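Local coordinates for sporozoite surface protein 2 (Plasmodium vivax, PDB 4HQO) that probably serves as the sporozoite surface receptor for gliding motility, an adhesin whose metal-binding von Willebrand factor A domain and thrombospondin repeat are joined by an extensible beta-ribbon, at residues A[41-49]-A[83-94]. The protein carries 4 engineered substitutions. Numbering follows the deposited sequence.
Sequences IPMLNGLIN and KRQALSKVTELR
Val90 fits as a knob among Ile41, Leu44, Asn45 and Ile48, between two helix segments that run antiparallel at 178° with axes 9.9 Å apart. Its two methyls divide the work: CG1 reaches Leu44 CB at 4.1 Å and Asn45 OD1 at 3.3 Å, while CG2 lies against Ile48 CD1. Ile48 turns its other branch, CG2, to Leu87 CD2 (3.7 Å) and the methyl of Ala86, the isoleucine and leucine lying alongside with their ends pointing opposite ways. At the other end, Ile41 lies across the aliphatic part of Arg94, nearly perpendicular to it; CG1 beside the backbone N (chi1 -65°) and a further bend at chi2 lay CD1 against Arg94 N at 3.7 Å.

Polar links follow the more open side. One water donates to Asn45 OD1 (2.6 Å) and to Leu87 O and accepts from Thr91 OG1; a second accepts from Asn45 ND2 and, weakly, from Arg94 NE. Lys83, bent at chi2 and chi3, brings NZ into a hydrogen bond with Asn49 O (2.9 Å), meeting it from above the carbonyl plane.

Leu44 and Leu93 both pack on Met62 of strand 58-65, which puts the two helices on the same face of the central sheet of the Rossmann-like A domain. Cohesion between these segments thus comes mainly from buried aliphatic contacts, with water carrying most polar links at the rim.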
loop_
_atom_site.group_PDB
_atom_site.type_symbol
_atom_site.label_atom_id
_atom_site.label_comp_id
_atom_site.label_asym_id
_atom_site.label_seq_id
_atom_site.Cartn_x
_atom_site.Cartn_y
_atom_site.Cartn_z
ATOM N N ILE A 41 5.425 15.053 18.754
ATOM C CA ILE A 41 4.285 14.323 19.304
ATOM C C ILE A 41 2.939 14.903 18.834
ATOM O O ILE A 41 2.084 14.153 18.368
ATOM C CB ILE A 41 4.355 14.203 20.854
ATOM C CG1 ILE A 41 5.563 13.352 21.267
ATOM C CG2 ILE A 41 3.070 13.618 21.410
ATOM C CD1 ILE A 41 5.501 11.911 20.781
ATOM N N PRO A 42 2.743 16.235 18.941
ATOM C CA PRO A 42 1.485 16.765 18.388
ATOM C C PRO A 42 1.334 16.516 16.877
ATOM O O PRO A 42 0.216 16.351 16.414
ATOM C CB PRO A 42 1.586 18.268 18.670
ATOM C CG PRO A 42 2.503 18.370 19.845
ATOM C CD PRO A 42 3.521 17.287 19.622
ATOM N N MET A 43 2.435 16.485 16.130
ATOM C CA MET A 43 2.375 16.226 14.692
ATOM C C MET A 43 1.888 14.809 14.422
ATOM O O MET A 43 1.031 14.585 13.569
ATOM C CB MET A 43 3.745 16.432 14.037
ATOM C CG MET A 43 3.843 15.917 12.587
ATOM S SD MET A 43 2.884 16.907 11.420
ATOM C CE MET A 43 3.621 18.524 11.684
ATOM N N LEU A 44 2.439 13.854 15.161
ATOM C CA LEU A 44 2.070 12.454 15.003
ATOM C C LEU A 44 0.623 12.213 15.400
ATOM O O LEU A 44 -0.074 11.415 14.785
ATOM C CB LEU A 44 2.976 11.573 15.850
ATOM C CG LEU A 44 4.414 11.362 15.396
ATOM C CD1 LEU A 44 5.206 10.743 16.534
ATOM C CD2 LEU A 44 4.425 10.444 14.185
ATOM N N ASN A 45 0.179 12.903 16.441
ATOM C CA ASN A 45 -1.182 12.756 16.904
ATOM C C ASN A 45 -2.190 13.236 15.870
ATOM O O ASN A 45 -3.132 12.519 15.554
ATOM C CB ASN A 45 -1.389 13.497 18.226
ATOM C CG ASN A 45 -0.982 12.666 19.420
ATOM O OD1 ASN A 45 -1.053 11.440 19.381
ATOM N ND2 ASN A 45 -0.559 13.327 20.493
ATOM N N GLY A 46 -1.989 14.452 15.360
ATOM C CA GLY A 46 -2.896 15.040 14.392
ATOM C C GLY A 46 -2.862 14.285 13.073
ATOM O O GLY A 46 -3.884 14.095 12.427
ATOM N N LEU A 47 -1.678 13.842 12.676
ATOM C CA LEU A 47 -1.539 13.069 11.457
ATOM C C LEU A 47 -2.324 11.769 11.557
ATOM O O LEU A 47 -3.192 11.489 10.730
ATOM C CB LEU A 47 -0.066 12.768 11.202
ATOM C CG LEU A 47 0.360 12.103 9.904
ATOM C CD1 LEU A 47 -0.174 12.882 8.720
ATOM C CD2 LEU A 47 1.878 12.055 9.866
ATOM N N ILE A 48 -2.018 10.983 12.584
ATOM C CA ILE A 48 -2.623 9.671 12.747
ATOM C C ILE A 48 -4.120 9.760 13.025
ATOM O O ILE A 48 -4.896 8.935 12.549
ATOM C CB ILE A 48 -1.891 8.853 13.829
ATOM C CG1 ILE A 48 -0.557 8.361 13.267
ATOM C CG2 ILE A 48 -2.750 7.688 14.309
ATOM C CD1 ILE A 48 0.447 7.875 14.316
ATOM N N ASN A 49 -4.524 10.783 13.769
ATOM C CA ASN A 49 -5.934 11.032 14.015
ATOM C C ASN A 49 -6.706 11.334 12.741
ATOM O O ASN A 49 -7.920 11.200 12.710
ATOM C CB ASN A 49 -6.110 12.184 15.007
ATOM C CG ASN A 49 -7.355 12.041 15.833
ATOM O OD1 ASN A 49 -7.601 10.991 16.424
ATOM N ND2 ASN A 49 -8.169 13.090 15.865
ATOM N N LYS A 83 -7.117 2.879 14.862
ATOM C CA LYS A 83 -6.666 4.226 15.205
ATOM C C LYS A 83 -6.297 4.423 16.684
ATOM O O LYS A 83 -5.215 4.918 16.989
ATOM C CB LYS A 83 -7.729 5.249 14.807
ATOM C CG LYS A 83 -7.261 6.673 14.935
ATOM C CD LYS A 83 -7.674 7.456 13.715
ATOM C CE LYS A 83 -9.020 8.067 13.913
ATOM N NZ LYS A 83 -9.485 8.746 12.687
ATOM N N ARG A 84 -7.189 4.037 17.592
ATOM C CA ARG A 84 -6.905 4.172 19.028
ATOM C C ARG A 84 -5.581 3.483 19.443
ATOM O O ARG A 84 -4.821 4.015 20.245
ATOM C CB ARG A 84 -8.096 3.674 19.869
ATOM C CG ARG A 84 -8.451 2.198 19.664
ATOM C CD ARG A 84 -9.834 1.850 20.194
ATOM N NE ARG A 84 -10.071 0.407 20.192
ATOM C CZ ARG A 84 -10.977 -0.201 20.952
ATOM N NH1 ARG A 84 -11.123 -1.521 20.907
ATOM N NH2 ARG A 84 -11.747 0.511 21.764
ATOM N N GLN A 85 -5.289 2.324 18.863
ATOM C CA GLN A 85 -4.093 1.567 19.221
ATOM C C GLN A 85 -2.811 2.214 18.678
ATOM O O GLN A 85 -1.775 2.228 19.354
ATOM C CB GLN A 85 -4.232 0.124 18.751
ATOM C CG GLN A 85 -5.312 -0.650 19.507
ATOM C CD GLN A 85 -5.305 -2.135 19.165
ATOM O OE1 GLN A 85 -4.282 -2.808 19.295
ATOM N NE2 GLN A 85 -6.449 -2.650 18.723
ATOM N N ALA A 86 -2.885 2.780 17.477
ATOM C CA ALA A 86 -1.750 3.510 16.931
ATOM C C ALA A 86 -1.467 4.743 17.792
ATOM O O ALA A 86 -0.314 5.075 18.061
ATOM C CB ALA A 86 -2.024 3.904 15.486
ATOM N N LEU A 87 -2.528 5.421 18.215
ATOM C CA LEU A 87 -2.385 6.591 19.067
ATOM C C LEU A 87 -1.759 6.247 20.417
ATOM O O LEU A 87 -0.989 7.038 20.946
ATOM C CB LEU A 87 -3.728 7.324 19.251
ATOM C CG LEU A 87 -4.184 8.066 17.978
ATOM C CD1 LEU A 87 -5.594 8.589 18.112
ATOM C CD2 LEU A 87 -3.211 9.205 17.619
ATOM N N SER A 88 -2.080 5.074 20.970
ATOM C CA SER A 88 -1.446 4.641 22.226
ATOM C C SER A 88 0.060 4.488 22.041
ATOM O O SER A 88 0.829 4.748 22.961
ATOM C CB SER A 88 -2.031 3.323 22.747
ATOM O OG SER A 88 -3.413 3.446 23.020
ATOM N N LYS A 89 0.482 4.074 20.848
ATOM C CA LYS A 89 1.914 3.931 20.584
ATOM C C LYS A 89 2.578 5.306 20.625
ATOM O O LYS A 89 3.661 5.466 21.177
ATOM C CB LYS A 89 2.169 3.213 19.251
ATOM C CG LYS A 89 3.661 3.034 18.890
ATOM C CD LYS A 89 4.410 2.289 19.982
ATOM C CE LYS A 89 3.863 0.890 20.182
ATOM N NZ LYS A 89 4.526 0.202 21.316
ATOM N N VAL A 90 1.911 6.304 20.056
ATOM C CA VAL A 90 2.400 7.676 20.120
ATOM C C VAL A 90 2.516 8.136 21.578
ATOM O O VAL A 90 3.496 8.778 21.965
ATOM C CB VAL A 90 1.466 8.637 19.361
ATOM C CG1 VAL A 90 1.954 10.089 19.494
ATOM C CG2 VAL A 90 1.350 8.223 17.890
ATOM N N THR A 91 1.514 7.799 22.384
ATOM C CA THR A 91 1.499 8.184 23.799
ATOM C C THR A 91 2.690 7.587 24.544
ATOM O O THR A 91 3.322 8.246 25.370
ATOM C CB THR A 91 0.196 7.776 24.489
ATOM O OG1 THR A 91 -0.884 8.533 23.934
ATOM C CG2 THR A 91 0.272 8.042 26.022
ATOM N N GLU A 92 2.993 6.339 24.219
ATOM C CA GLU A 92 4.147 5.638 24.750
ATOM C C GLU A 92 5.435 6.359 24.361
ATOM O O GLU A 92 6.371 6.444 25.151
ATOM C CB GLU A 92 4.154 4.221 24.186
ATOM C CG GLU A 92 4.631 3.156 25.134
ATOM C CD GLU A 92 4.533 1.773 24.526
ATOM O OE1 GLU A 92 3.516 1.487 23.849
ATOM O OE2 GLU A 92 5.478 0.978 24.717
ATOM N N LEU A 93 5.480 6.880 23.140
ATOM C CA LEU A 93 6.648 7.625 22.680
ATOM C C LEU A 93 6.779 8.954 23.404
ATOM O O LEU A 93 7.887 9.383 23.732
ATOM C CB LEU A 93 6.597 7.860 21.162
ATOM C CG LEU A 93 6.832 6.625 20.280
ATOM C CD1 LEU A 93 6.747 7.017 18.825
ATOM C CD2 LEU A 93 8.173 5.963 20.559
ATOM N N ARG A 94 5.649 9.610 23.653
ATOM C CA ARG A 94 5.670 10.876 24.373
ATOM C C ARG A 94 6.203 10.685 25.794
ATOM O O ARG A 94 6.959 11.509 26.316
ATOM C CB ARG A 94 4.273 11.493 24.435
ATOM C CG ARG A 94 4.264 12.836 25.164
ATOM C CD ARG A 94 2.865 13.405 25.345
ATOM N NE ARG A 94 1.944 12.467 25.979
ATOM C CZ ARG A 94 1.794 12.334 27.297
ATOM N NH1 ARG A 94 2.520 13.061 28.132
ATOM N NH2 ARG A 94 0.922 11.464 27.780
HETATM O O HOH W 1 -1.481 9.983 21.454
HETATM O O HOH W 2 0.144 12.062 23.153
#